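Local coordinates for protein nucleotidyl transferase (Methanothermobacter thermautotrophicus, PDB 6PLJ) that probably transfers nucleotidyl groups and may take part in synthesis of the pseudomurein cell wall, at residues 26-31 with 124-129; 135-140 with 214-219; 153-158 with 168-173; 161-166 with 205-210. All blocks are in the same frame, centred on the assembly; numbering follows the deposited sequence.

Overall arrangement
Interaction 1, where two parallel strands run through the middle of the mixed sheet, is wholly buried and rests on backbone hydrogen bonds and small apolar side chains. Interaction 4 belongs to the same sheet but lies at its edge, about 19 Å away between centres, and there aromatic rings and waters join an antiparallel ladder. Interaction 3 lies between the two, its 153-158 strand bonding directly to strand 205-210 of interaction 4, while M172 and P173 pack against C128 and A129 of interaction 1. Interaction 2 is buried too, yet it is polar: a carboxylate holds the start of helix 138-147, and T140 and L217 pack on strand 152-157 of interaction 3.

Interaction 1: 26-31 with 124-129; sequences SAVVAA and DIILCA. With EDO (1,2-ethanediol), chain F.
V28 and I126 make the tight side-chain contact between these parallel strands, their CG2 methyls 3.6 Å apart where the two side chains cross obliquely. I126 has CG2 anti to its backbone N, which carries that methyl toward V28 and over the carbonyl of S26, while CD1 on the other branch reaches CB of S26. On the face that carries A27, V29, L127 and A129 the packing between the strands is looser, with A27 CB and L127 CB 4.4 Å apart; helix 62-72 covers A27, V29 and A129 there. Helices 110-120 and 178-184 close the opposite face, over V28, C128 and I126.

Five backbone bonds zip the pair in unbroken parallel register, from S26 N to I125 O at 2.9 Å through to A30 N and A129 O at 2.8 Å. CA-H...O contacts lie between them, such as A27 CA to L127 O at 3.1 Å. S26 OG is held by E77 of the adjoining strand. The pairing runs on to G131, which bonds to A30; at this end a 1,2-ethanediol, probably from the crystallisation liquor, gives a weak bond from O2 to A30 O, 3.1 Å long. The mostly apolar side chains pack against helices on both faces, and the backbone polar groups facing across the pair are paired within it, consistent with the buried centre of the Rossmann-like alpha/beta/alpha fold expected of a MobA-like protein.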
loop_
_atom_site.group_PDB
_atom_site.type_symbol
_atom_site.label_atom_id
_atom_site.label_comp_id
_atom_site.label_asym_id
_atom_site.label_seq_id
_atom_site.Cartn_x
_atom_site.Cartn_y
_atom_site.Cartn_z
ATOM N N SER A 26 -2.767 -0.578 13.274
ATOM C CA SER A 26 -2.297 0.653 12.644
ATOM C C SER A 26 -2.141 0.405 11.163
ATOM O O SER A 26 -1.625 -0.646 10.768
ATOM C CB SER A 26 -0.927 1.035 13.176
ATOM O OG SER A 26 -0.970 1.277 14.567
ATOM N N ALA A 27 -2.564 1.349 10.340
ATOM C CA ALA A 27 -2.219 1.284 8.926
ATOM C C ALA A 27 -0.961 2.074 8.674
ATOM O O ALA A 27 -0.714 3.095 9.309
ATOM C CB ALA A 27 -3.339 1.792 8.059
ATOM N N VAL A 28 -0.167 1.586 7.735
ATOM C CA VAL A 28 0.993 2.303 7.237
ATOM C C VAL A 28 0.813 2.361 5.728
ATOM O O VAL A 28 0.766 1.307 5.062
ATOM C CB VAL A 28 2.303 1.603 7.618
ATOM C CG1 VAL A 28 3.485 2.235 6.883
ATOM C CG2 VAL A 28 2.506 1.655 9.130
ATOM N N VAL A 29 0.685 3.568 5.201
ATOM C CA VAL A 29 0.558 3.786 3.767
ATOM C C VAL A 29 1.894 4.291 3.253
ATOM O O VAL A 29 2.384 5.347 3.683
ATOM C CB VAL A 29 -0.569 4.787 3.443
ATOM C CG1 VAL A 29 -0.660 5.034 1.939
ATOM C CG2 VAL A 29 -1.897 4.276 4.006
ATOM N N ALA A 30 2.490 3.529 2.345
ATOM C CA ALA A 30 3.751 3.927 1.730
ATOM C C ALA A 30 3.443 4.864 0.569
ATOM O O ALA A 30 2.866 4.444 -0.430
ATOM C CB ALA A 30 4.517 2.712 1.264
ATOM N N ALA A 31 3.821 6.128 0.718
ATOM C CA ALA A 31 3.468 7.169 -0.240
ATOM C C ALA A 31 4.704 8.007 -0.567
ATOM O O ALA A 31 4.596 9.212 -0.785
ATOM C CB ALA A 31 2.342 8.023 0.313
ATOM N N ASP A 124 -0.150 -3.373 17.363
ATOM C CA ASP A 124 0.493 -4.691 17.327
ATOM C C ASP A 124 0.273 -5.413 16.008
ATOM O O ASP A 124 0.969 -6.407 15.718
ATOM C CB ASP A 124 0.003 -5.585 18.474
ATOM C CG ASP A 124 -1.485 -5.787 18.460
ATOM O OD1 ASP A 124 -2.207 -4.930 18.990
ATOM O OD2 ASP A 124 -1.964 -6.800 17.909
ATOM N N ILE A 125 -0.726 -4.965 15.249
ATOM C CA ILE A 125 -0.958 -5.436 13.885
ATOM C C ILE A 125 -0.846 -4.236 12.983
ATOM O O ILE A 125 -1.381 -3.168 13.296
ATOM C CB ILE A 125 -2.366 -6.052 13.733
ATOM C CG1 ILE A 125 -2.497 -7.301 14.600
ATOM C CG2 ILE A 125 -2.676 -6.395 12.277
ATOM C CD1 ILE A 125 -1.685 -8.489 14.125
ATOM N N ILE A 126 -0.137 -4.412 11.876
ATOM C CA ILE A 126 0.029 -3.350 10.903
ATOM C C ILE A 126 -0.632 -3.755 9.592
ATOM O O ILE A 126 -0.331 -4.810 9.060
ATOM C CB ILE A 126 1.515 -3.050 10.604
ATOM C CG1 ILE A 126 2.343 -2.837 11.886
ATOM C CG2 ILE A 126 1.631 -1.827 9.707
ATOM C CD1 ILE A 126 1.899 -1.690 12.758
ATOM N N LEU A 127 -1.478 -2.881 9.061
ATOM C CA LEU A 127 -1.988 -3.009 7.694
ATOM C C LEU A 127 -1.115 -2.125 6.807
ATOM O O LEU A 127 -1.137 -0.907 6.951
ATOM C CB LEU A 127 -3.447 -2.561 7.639
ATOM C CG LEU A 127 -4.073 -2.490 6.236
ATOM C CD1 LEU A 127 -4.154 -3.889 5.631
ATOM C CD2 LEU A 127 -5.433 -1.816 6.310
ATOM N N CYS A 128 -0.338 -2.748 5.914
ATOM C CA CYS A 128 0.583 -2.036 5.021
ATOM C C CYS A 128 -0.091 -1.877 3.672
ATOM O O CYS A 128 -0.521 -2.875 3.079
ATOM C CB CYS A 128 1.871 -2.825 4.834
ATOM S SG CYS A 128 2.857 -2.945 6.352
ATOM N N ALA A 129 -0.179 -0.638 3.191
ATOM C CA ALA A 129 -0.825 -0.340 1.911
ATOM C C ALA A 129 0.062 0.545 1.067
ATOM O O ALA A 129 0.807 1.380 1.582
ATOM C CB ALA A 129 -2.165 0.333 2.133
HETATM C C1 EDO F . 6.629 4.024 -0.972
HETATM O O1 EDO F . 7.129 4.808 -0.076
HETATM C C2 EDO F . 5.634 4.603 -1.768
HETATM O O2 EDO F . 5.020 3.519 -2.382
#

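Interaction 2: 135-140 with 214-219; sequences AVSPAT and PIELVN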
loop_
_atom_site.group_PDB
_atom_site.type_symbol
_atom_site.label_atom_id
_atom_site.label_comp_id
_atom_site.label_asym_id
_atom_site.label_seq_id
_atom_site.Cartn_x
_atom_site.Cartn_y
_atom_site.Cartn_z
ATOM N N ALA A 135 -7.522 1.458 -5.661
ATOM C CA ALA A 135 -8.790 0.780 -5.921
ATOM C C ALA A 135 -9.080 -0.356 -4.960
ATOM O O ALA A 135 -10.059 -1.066 -5.156
ATOM C CB ALA A 135 -8.837 0.277 -7.365
ATOM N N VAL A 136 -8.285 -0.520 -3.898
ATOM C CA VAL A 136 -8.594 -1.563 -2.926
ATOM C C VAL A 136 -9.787 -1.084 -2.102
ATOM O O VAL A 136 -9.778 0.026 -1.586
ATOM C CB VAL A 136 -7.437 -1.912 -1.971
ATOM C CG1 VAL A 136 -7.771 -3.203 -1.249
ATOM C CG2 VAL A 136 -6.117 -2.105 -2.700
ATOM N N SER A 137 -10.808 -1.919 -1.969
ATOM C CA SER A 137 -11.980 -1.513 -1.202
ATOM C C SER A 137 -11.704 -1.589 0.294
ATOM O O SER A 137 -10.904 -2.400 0.751
ATOM C CB SER A 137 -13.191 -2.383 -1.526
ATOM O OG SER A 137 -12.999 -3.710 -1.087
ATOM N N PRO A 138 -12.403 -0.759 1.068
ATOM C CA PRO A 138 -12.353 -0.882 2.527
ATOM C C PRO A 138 -12.664 -2.296 3.019
ATOM O O PRO A 138 -11.994 -2.791 3.929
ATOM C CB PRO A 138 -13.422 0.103 2.995
ATOM C CG PRO A 138 -13.488 1.120 1.913
ATOM C CD PRO A 138 -13.229 0.378 0.635
ATOM N N ALA A 139 -13.642 -2.958 2.406
ATOM C CA ALA A 139 -14.010 -4.306 2.842
ATOM C C ALA A 139 -12.866 -5.299 2.652
ATOM O O ALA A 139 -12.621 -6.144 3.505
ATOM C CB ALA A 139 -15.262 -4.778 2.114
ATOM N N THR A 140 -12.138 -5.173 1.543
ATOM C CA THR A 140 -11.002 -6.047 1.298
ATOM C C THR A 140 -9.896 -5.764 2.310
ATOM O O THR A 140 -9.314 -6.691 2.862
ATOM C CB THR A 140 -10.487 -5.884 -0.138
ATOM O OG1 THR A 140 -11.522 -6.321 -1.018
ATOM C CG2 THR A 140 -9.242 -6.697 -0.363
ATOM N N PRO A 214 -10.594 -7.741 -9.480
ATOM C CA PRO A 214 -9.157 -7.693 -9.817
ATOM C C PRO A 214 -8.533 -6.301 -9.899
ATOM O O PRO A 214 -7.321 -6.170 -9.748
ATOM C CB PRO A 214 -9.101 -8.377 -11.183
ATOM C CG PRO A 214 -10.209 -9.362 -11.096
ATOM C CD PRO A 214 -11.322 -8.635 -10.403
ATOM N N ILE A 215 -9.345 -5.276 -10.121
ATOM C CA ILE A 215 -8.861 -3.897 -10.122
ATOM C C ILE A 215 -8.136 -3.568 -8.800
ATOM O O ILE A 215 -7.237 -2.729 -8.769
ATOM C CB ILE A 215 -10.020 -2.909 -10.378
ATOM C CG1 ILE A 215 -9.477 -1.516 -10.756
ATOM C CG2 ILE A 215 -10.978 -2.851 -9.198
ATOM C CD1 ILE A 215 -8.775 -1.487 -12.082
ATOM N N GLU A 216 -8.517 -4.237 -7.721
ATOM C CA GLU A 216 -7.879 -3.996 -6.416
ATOM C C GLU A 216 -6.379 -4.293 -6.413
ATOM O O GLU A 216 -5.634 -3.685 -5.636
ATOM C CB GLU A 216 -8.576 -4.810 -5.321
ATOM C CG GLU A 216 -10.031 -4.415 -5.116
ATOM C CD GLU A 216 -10.659 -5.069 -3.900
ATOM O OE1 GLU A 216 -10.336 -6.230 -3.608
ATOM O OE2 GLU A 216 -11.489 -4.400 -3.247
ATOM N N LEU A 217 -5.936 -5.177 -7.302
ATOM C CA LEU A 217 -4.523 -5.543 -7.410
ATOM C C LEU A 217 -3.687 -4.543 -8.202
ATOM O O LEU A 217 -2.468 -4.679 -8.249
ATOM C CB LEU A 217 -4.401 -6.920 -8.071
ATOM C CG LEU A 217 -4.819 -8.085 -7.185
ATOM C CD1 LEU A 217 -5.390 -9.242 -7.999
ATOM C CD2 LEU A 217 -3.636 -8.540 -6.345
ATOM N N VAL A 218 -4.322 -3.567 -8.839
ATOM C CA VAL A 218 -3.613 -2.679 -9.747
ATOM C C VAL A 218 -2.907 -1.562 -9.006
ATOM O O VAL A 218 -3.547 -0.688 -8.423
ATOM C CB VAL A 218 -4.565 -2.079 -10.805
ATOM C CG1 VAL A 218 -3.821 -1.105 -11.726
ATOM C CG2 VAL A 218 -5.214 -3.192 -11.629
ATOM N N ASN A 219 -1.581 -1.600 -9.021
ATOM C CA ASN A 219 -0.775 -0.456 -8.597
ATOM C C ASN A 219 -0.447 0.357 -9.842
ATOM O O ASN A 219 -0.242 -0.206 -10.925
ATOM C CB ASN A 219 0.512 -0.899 -7.898
ATOM C CG ASN A 219 1.329 -1.868 -8.745
ATOM O OD1 ASN A 219 0.842 -2.931 -9.092
ATOM N ND2 ASN A 219 2.534 -1.489 -9.114
HETATM O O HOH W 1 -5.743 -0.489 -6.843
#
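The chain at A135 and V136 passes close beside the 3-10 turn 214-217, with the CA atoms of V136 and E216 4.3 Å apart, just before helix 138-147 begins. E216 carries the contact. With CG anti to its carbonyl carbon (chi1 -63°) and the chain extended beyond, its side chain runs past A135 O and V136 to the helix start, and T140 meets it from the opposite direction.

OE2 takes two bonds from S137: OG approaches nearly in line with the C-O bond at 2.7 Å, and the backbone N comes from above the carboxylate plane at 2.9 Å. OE1 receives T140 OG1 on its syn lone pair, also at 2.9 Å, and is bonded as well to S212 N. Four donors thus fix the carboxylate's rotation, and the nearby helix N-terminus would probably favour its negative charge. An alanine at E216 would remove this acceptor and is likely to leave the S137 amide and the T140 hydroxyl without their mate and the two segments less firmly joined.

At the other end of the contact, A135 CB rests on I215 CG1 at 3.9 Å, and V136 CG2 lies 3.4 Å from E216 O. A water accepts from A135 N and lies 2.7 Å from V218 O, to which it probably donates, joining the two backbones.

S137 is the N-cap of helix 138-147: its OG accepts from T140 N at 3.1 Å. It is a classic serine N-cap, here reinforced by a glutamate from the loop that leads toward helix 223-236.

Interaction 3: 153-158 with 168-173; sequences VSILAR and RGIGMP. With EDO (1,2-ethanediol), chain B.
A cis peptide bond precedes P173 in the loop 168-173, and P173 O accepts from L156 N of strand 152-157 at 3.1 Å, nearly in line with the carbonyl. The proline ring lies obliquely across L156, its CD 3.7 Å from CD2 of the leucine, and helix 138-147 covers both residues.

At the far end R158 bends at chi2 and chi3 to bring its guanidinium edge onto G169 O. NE (2.8 Å) and NH2 (2.9 Å) both grip that one oxygen, which lies in the guanidinium plane. G169 has positive phi, and a CB there would crowd R158 NE. These bonds fasten the loop that enters strand 174-177 to strand 152-157, its antiparallel neighbour in the mixed sheet.

Between these ends I155 and I170 cross at about a right angle, CD1 to CD1 at 3.8 Å. I170 CG1 sits between its backbone N and carbonyl carbon (chi1 64°), which leaves CG2 to lie 3.4 Å from L156 O. A water donates to L156 O and M172 O and accepts from G171 N, whereas G171 O, buried against I155 CD1 at 3.4 Å, has no polar partner in the model. M172 N donates to O1 of a 1,2-ethanediol, probably from the crystallisation liquor.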
loop_
_atom_site.group_PDB
_atom_site.type_symbol
_atom_site.label_atom_id
_atom_site.label_comp_id
_atom_site.label_asym_id
_atom_site.label_seq_id
_atom_site.Cartn_x
_atom_site.Cartn_y
_atom_site.Cartn_z
ATOM N N VAL A 153 0.903 -13.683 8.290
ATOM C CA VAL A 153 0.846 -12.556 7.372
ATOM C C VAL A 153 -0.335 -12.811 6.463
ATOM O O VAL A 153 -0.524 -13.939 5.971
ATOM C CB VAL A 153 2.146 -12.409 6.565
ATOM C CG1 VAL A 153 2.058 -11.230 5.601
ATOM C CG2 VAL A 153 3.349 -12.232 7.495
ATOM N N SER A 154 -1.157 -11.788 6.265
ATOM C CA SER A 154 -2.292 -11.871 5.364
ATOM C C SER A 154 -2.029 -10.898 4.237
ATOM O O SER A 154 -1.358 -9.892 4.423
ATOM C CB SER A 154 -3.579 -11.523 6.095
ATOM O OG SER A 154 -3.508 -10.204 6.590
ATOM N N ILE A 155 -2.532 -11.213 3.056
ATOM C CA ILE A 155 -2.173 -10.450 1.863
ATOM C C ILE A 155 -3.252 -10.541 0.811
ATOM O O ILE A 155 -3.985 -11.534 0.761
ATOM C CB ILE A 155 -0.826 -10.977 1.318
ATOM C CG1 ILE A 155 -0.262 -10.061 0.228
ATOM C CG2 ILE A 155 -0.944 -12.433 0.844
ATOM C CD1 ILE A 155 1.204 -10.302 0.002
ATOM N N LEU A 156 -3.355 -9.496 -0.011
ATOM C CA LEU A 156 -4.269 -9.522 -1.152
ATOM C C LEU A 156 -3.745 -10.538 -2.163
ATOM O O LEU A 156 -2.645 -10.415 -2.669
ATOM C CB LEU A 156 -4.392 -8.137 -1.790
ATOM C CG LEU A 156 -5.410 -8.000 -2.931
ATOM C CD1 LEU A 156 -6.808 -8.284 -2.423
ATOM C CD2 LEU A 156 -5.327 -6.615 -3.564
ATOM N N ALA A 157 -4.562 -11.548 -2.431
ATOM C CA ALA A 157 -4.175 -12.667 -3.283
ATOM C C ALA A 157 -4.432 -12.317 -4.740
ATOM O O ALA A 157 -5.272 -11.475 -5.064
ATOM C CB ALA A 157 -4.970 -13.902 -2.900
ATOM N N ARG A 158 -3.688 -12.979 -5.612
ATOM C CA ARG A 158 -3.862 -12.845 -7.056
ATOM C C ARG A 158 -5.051 -13.684 -7.526
ATOM O O ARG A 158 -5.665 -13.376 -8.547
ATOM C CB ARG A 158 -2.558 -13.249 -7.752
ATOM C CG ARG A 158 -2.543 -13.201 -9.261
ATOM C CD ARG A 158 -2.827 -11.817 -9.825
ATOM N NE ARG A 158 -1.854 -10.791 -9.433
ATOM C CZ ARG A 158 -1.795 -9.563 -9.970
ATOM N NH1 ARG A 158 -2.663 -9.181 -10.912
ATOM N NH2 ARG A 158 -0.880 -8.697 -9.561
ATOM N N ARG A 168 3.655 -15.476 -6.079
ATOM C CA ARG A 168 3.485 -15.034 -7.452
ATOM C C ARG A 168 2.424 -13.937 -7.552
ATOM O O ARG A 168 1.303 -14.124 -7.121
ATOM C CB ARG A 168 3.090 -16.204 -8.343
ATOM C CG ARG A 168 4.231 -17.178 -8.532
ATOM C CD ARG A 168 3.878 -18.263 -9.533
ATOM N NE ARG A 168 2.751 -19.079 -9.105
ATOM C CZ ARG A 168 2.819 -20.142 -8.295
ATOM N NH1 ARG A 168 3.979 -20.574 -7.813
ATOM N NH2 ARG A 168 1.708 -20.791 -7.986
ATOM N N GLY A 169 2.796 -12.803 -8.141
ATOM C CA GLY A 169 1.846 -11.765 -8.493
ATOM C C GLY A 169 1.221 -11.053 -7.311
ATOM O O GLY A 169 0.146 -10.456 -7.452
ATOM N N ILE A 170 1.862 -11.138 -6.146
ATOM C CA ILE A 170 1.345 -10.457 -4.959
ATOM C C ILE A 170 2.385 -9.547 -4.307
ATOM O O ILE A 170 3.581 -9.633 -4.585
ATOM C CB ILE A 170 0.747 -11.435 -3.927
ATOM C CG1 ILE A 170 1.809 -12.384 -3.363
ATOM C CG2 ILE A 170 -0.425 -12.186 -4.542
ATOM C CD1 ILE A 170 1.270 -13.348 -2.327
ATOM N N GLY A 171 1.908 -8.658 -3.445
ATOM C CA GLY A 171 2.797 -7.726 -2.786
ATOM C C GLY A 171 2.111 -6.951 -1.712
ATOM O O GLY A 171 2.421 -7.126 -0.533
ATOM N N MET A 172 1.181 -6.095 -2.140
ATOM C CA MET A 172 0.404 -5.229 -1.259
ATOM C C MET A 172 -1.067 -5.253 -1.646
ATOM O O MET A 172 -1.425 -5.649 -2.758
ATOM C CB MET A 172 0.894 -3.790 -1.376
ATOM C CG MET A 172 2.371 -3.613 -1.129
ATOM S SD MET A 172 2.661 -3.791 0.629
ATOM C CE MET A 172 2.481 -2.082 1.103
ATOM N N PRO A 173 -1.947 -4.844 -0.730
ATOM C CA PRO A 173 -1.747 -4.598 0.706
ATOM C C PRO A 173 -1.538 -5.912 1.460
ATOM O O PRO A 173 -1.908 -6.986 0.978
ATOM C CB PRO A 173 -3.056 -3.956 1.124
ATOM C CG PRO A 173 -4.047 -4.515 0.185
ATOM C CD PRO A 173 -3.348 -4.609 -1.118
HETATM C C1 EDO B . -0.061 -5.522 -5.892
HETATM O O1 EDO B . 1.122 -5.401 -5.073
HETATM C C2 EDO B . 0.007 -6.817 -6.677
HETATM O O2 EDO B . 1.122 -6.733 -7.573
HETATM O O HOH W 2 -0.910 -8.425 -3.428
#

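Interaction 4: 161-166 with 205-210; sequences SGWLDN and RLYGVE
Y207 turns an edge of its ring into the face of the W163 indole, a T-shaped pair with six-membered centroids 5.2 Å apart and planes at 81°. CD1 of the tyrosine stands over the centre of the indole, and the two side chains cross at about a right angle. With CG anti to its backbone N (chi1 -171°), Y207 also sets one face of its ring against G162, whose carbonyl O lies over it toward the rim and whose CA is 3.5 Å from CE1. W163 CZ3 touches R205 CB at 3.5 Å as well. A serine at Y207 would probably leave the indole without its edge-on partner and uncover the glycine backbone at G162.

L164 packs beside G208, where its CD1 lies 3.7 Å from the glycine CA; a CB at G208 would collide with that methyl. On the same side L164 meets L206.

The next shell is backbone. G162 and G208 form an antiparallel hydrogen-bonded pair, G208 N reaching G162 O at 2.8 Å from above its carbonyl plane, and L164 N bonds to L206 O. At the exposed end E210 N donates to S161 OG at 2.8 Å, and a water joins S161 N to E210 OE1.

Strand 162-163 is the sheet's outermost strand on this side; strand 205-210 lies between it and strand 152-157, to which 205-210 is parallel. Helix 138-147 packs against V209 and stacks H147 on Y207, while helix 192-201 meets L206 and N166.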
loop_
_atom_site.group_PDB
_atom_site.type_symbol
_atom_site.label_atom_id
_atom_site.label_comp_id
_atom_site.label_asym_id
_atom_site.label_seq_id
_atom_site.Cartn_x
_atom_site.Cartn_y
_atom_site.Cartn_z
ATOM N N SER A 161 -8.911 -17.203 -2.163
ATOM C CA SER A 161 -8.429 -17.136 -0.789
ATOM C C SER A 161 -7.829 -18.467 -0.378
ATOM O O SER A 161 -8.183 -19.520 -0.931
ATOM C CB SER A 161 -9.541 -16.772 0.188
ATOM O OG SER A 161 -10.109 -15.508 -0.114
ATOM N N GLY A 162 -6.936 -18.413 0.599
ATOM C CA GLY A 162 -6.387 -19.615 1.209
ATOM C C GLY A 162 -4.934 -19.462 1.540
ATOM O O GLY A 162 -4.280 -18.488 1.139
ATOM N N TRP A 163 -4.415 -20.446 2.262
ATOM C CA TRP A 163 -2.987 -20.491 2.544
ATOM C C TRP A 163 -2.160 -20.496 1.262
ATOM O O TRP A 163 -2.478 -21.223 0.309
ATOM C CB TRP A 163 -2.629 -21.696 3.417
ATOM C CG TRP A 163 -3.264 -21.618 4.747
ATOM C CD1 TRP A 163 -4.283 -22.392 5.213
ATOM C CD2 TRP A 163 -2.956 -20.684 5.785
ATOM N NE1 TRP A 163 -4.621 -22.008 6.484
ATOM C CE2 TRP A 163 -3.824 -20.957 6.860
ATOM C CE3 TRP A 163 -2.028 -19.640 5.913
ATOM C CZ2 TRP A 163 -3.790 -20.229 8.056
ATOM C CZ3 TRP A 163 -1.997 -18.914 7.096
ATOM C CH2 TRP A 163 -2.873 -19.214 8.153
ATOM N N LEU A 164 -1.113 -19.672 1.252
ATOM C CA LEU A 164 -0.226 -19.515 0.109
ATOM C C LEU A 164 1.072 -20.273 0.291
ATOM O O LEU A 164 1.699 -20.184 1.340
ATOM C CB LEU A 164 0.095 -18.027 -0.115
ATOM C CG LEU A 164 -1.005 -17.259 -0.835
ATOM C CD1 LEU A 164 -0.802 -15.762 -0.642
ATOM C CD2 LEU A 164 -1.020 -17.604 -2.322
ATOM N N ASP A 165 1.485 -21.001 -0.748
ATOM C CA ASP A 165 2.822 -21.595 -0.806
ATOM C C ASP A 165 3.768 -20.851 -1.748
ATOM O O ASP A 165 4.881 -21.310 -2.009
ATOM C CB ASP A 165 2.742 -23.095 -1.159
ATOM C CG ASP A 165 2.289 -23.369 -2.589
ATOM O OD1 ASP A 165 1.981 -22.434 -3.366
ATOM O OD2 ASP A 165 2.230 -24.567 -2.931
ATOM N N ASN A 166 3.327 -19.693 -2.241
ATOM C CA ASN A 166 4.081 -18.922 -3.203
ATOM C C ASN A 166 3.671 -17.454 -3.071
ATOM O O ASN A 166 2.643 -17.145 -2.464
ATOM C CB ASN A 166 3.738 -19.403 -4.612
ATOM C CG ASN A 166 2.326 -19.028 -5.015
ATOM O OD1 ASN A 166 2.112 -17.978 -5.632
ATOM N ND2 ASN A 166 1.350 -19.845 -4.633
ATOM N N ARG A 205 3.579 -18.334 7.938
ATOM C CA ARG A 205 2.277 -18.657 7.368
ATOM C C ARG A 205 1.811 -17.407 6.614
ATOM O O ARG A 205 1.801 -16.323 7.183
ATOM C CB ARG A 205 1.231 -19.049 8.428
ATOM C CG ARG A 205 1.689 -19.857 9.650
ATOM C CD ARG A 205 2.735 -20.928 9.391
ATOM N NE ARG A 205 2.293 -21.998 8.504
ATOM C CZ ARG A 205 3.056 -23.036 8.171
ATOM N NH1 ARG A 205 4.290 -23.129 8.649
ATOM N NH2 ARG A 205 2.592 -23.975 7.359
ATOM N N LEU A 206 1.485 -17.566 5.337
ATOM C CA LEU A 206 1.020 -16.465 4.487
ATOM C C LEU A 206 -0.390 -16.800 4.023
ATOM O O LEU A 206 -0.572 -17.792 3.309
ATOM C CB LEU A 206 1.961 -16.287 3.304
ATOM C CG LEU A 206 1.652 -15.155 2.322
ATOM C CD1 LEU A 206 1.710 -13.804 3.035
ATOM C CD2 LEU A 206 2.621 -15.196 1.148
ATOM N N TYR A 207 -1.383 -16.017 4.449
ATOM C CA TYR A 207 -2.786 -16.248 4.062
ATOM C C TYR A 207 -3.234 -15.270 2.984
ATOM O O TYR A 207 -3.245 -14.053 3.202
ATOM C CB TYR A 207 -3.736 -16.163 5.253
ATOM C CG TYR A 207 -5.135 -16.604 4.905
ATOM C CD1 TYR A 207 -5.457 -17.960 4.849
ATOM C CD2 TYR A 207 -6.123 -15.682 4.580
ATOM C CE1 TYR A 207 -6.729 -18.374 4.508
ATOM C CE2 TYR A 207 -7.397 -16.090 4.227
ATOM C CZ TYR A 207 -7.691 -17.447 4.200
ATOM O OH TYR A 207 -8.950 -17.873 3.864
ATOM N N GLY A 208 -3.621 -15.809 1.826
ATOM C CA GLY A 208 -4.125 -14.999 0.733
ATOM C C GLY A 208 -5.609 -14.727 0.849
ATOM O O GLY A 208 -6.412 -15.643 1.085
ATOM N N VAL A 209 -5.982 -13.462 0.691
ATOM C CA VAL A 209 -7.356 -13.020 0.714
ATOM C C VAL A 209 -7.769 -12.621 -0.703
ATOM O O VAL A 209 -7.176 -11.721 -1.306
ATOM C CB VAL A 209 -7.516 -11.844 1.689
ATOM C CG1 VAL A 209 -8.874 -11.183 1.520
ATOM C CG2 VAL A 209 -7.295 -12.343 3.116
ATOM N N GLU A 210 -8.787 -13.286 -1.238
ATOM C CA GLU A 210 -9.229 -12.989 -2.596
ATOM C C GLU A 210 -9.719 -11.542 -2.709
ATOM O O GLU A 210 -10.476 -11.070 -1.873
ATOM C CB GLU A 210 -10.354 -13.948 -3.041
ATOM C CG GLU A 210 -10.821 -13.648 -4.460
ATOM C CD GLU A 210 -11.794 -14.651 -5.053
ATOM O OE1 GLU A 210 -12.137 -15.639 -4.387
ATOM O OE2 GLU A 210 -12.230 -14.413 -6.194
HETATM O O HOH W 3 -11.760 -17.309 -2.531
HETATM O O HOH W 4 1.562 -20.141 4.109
#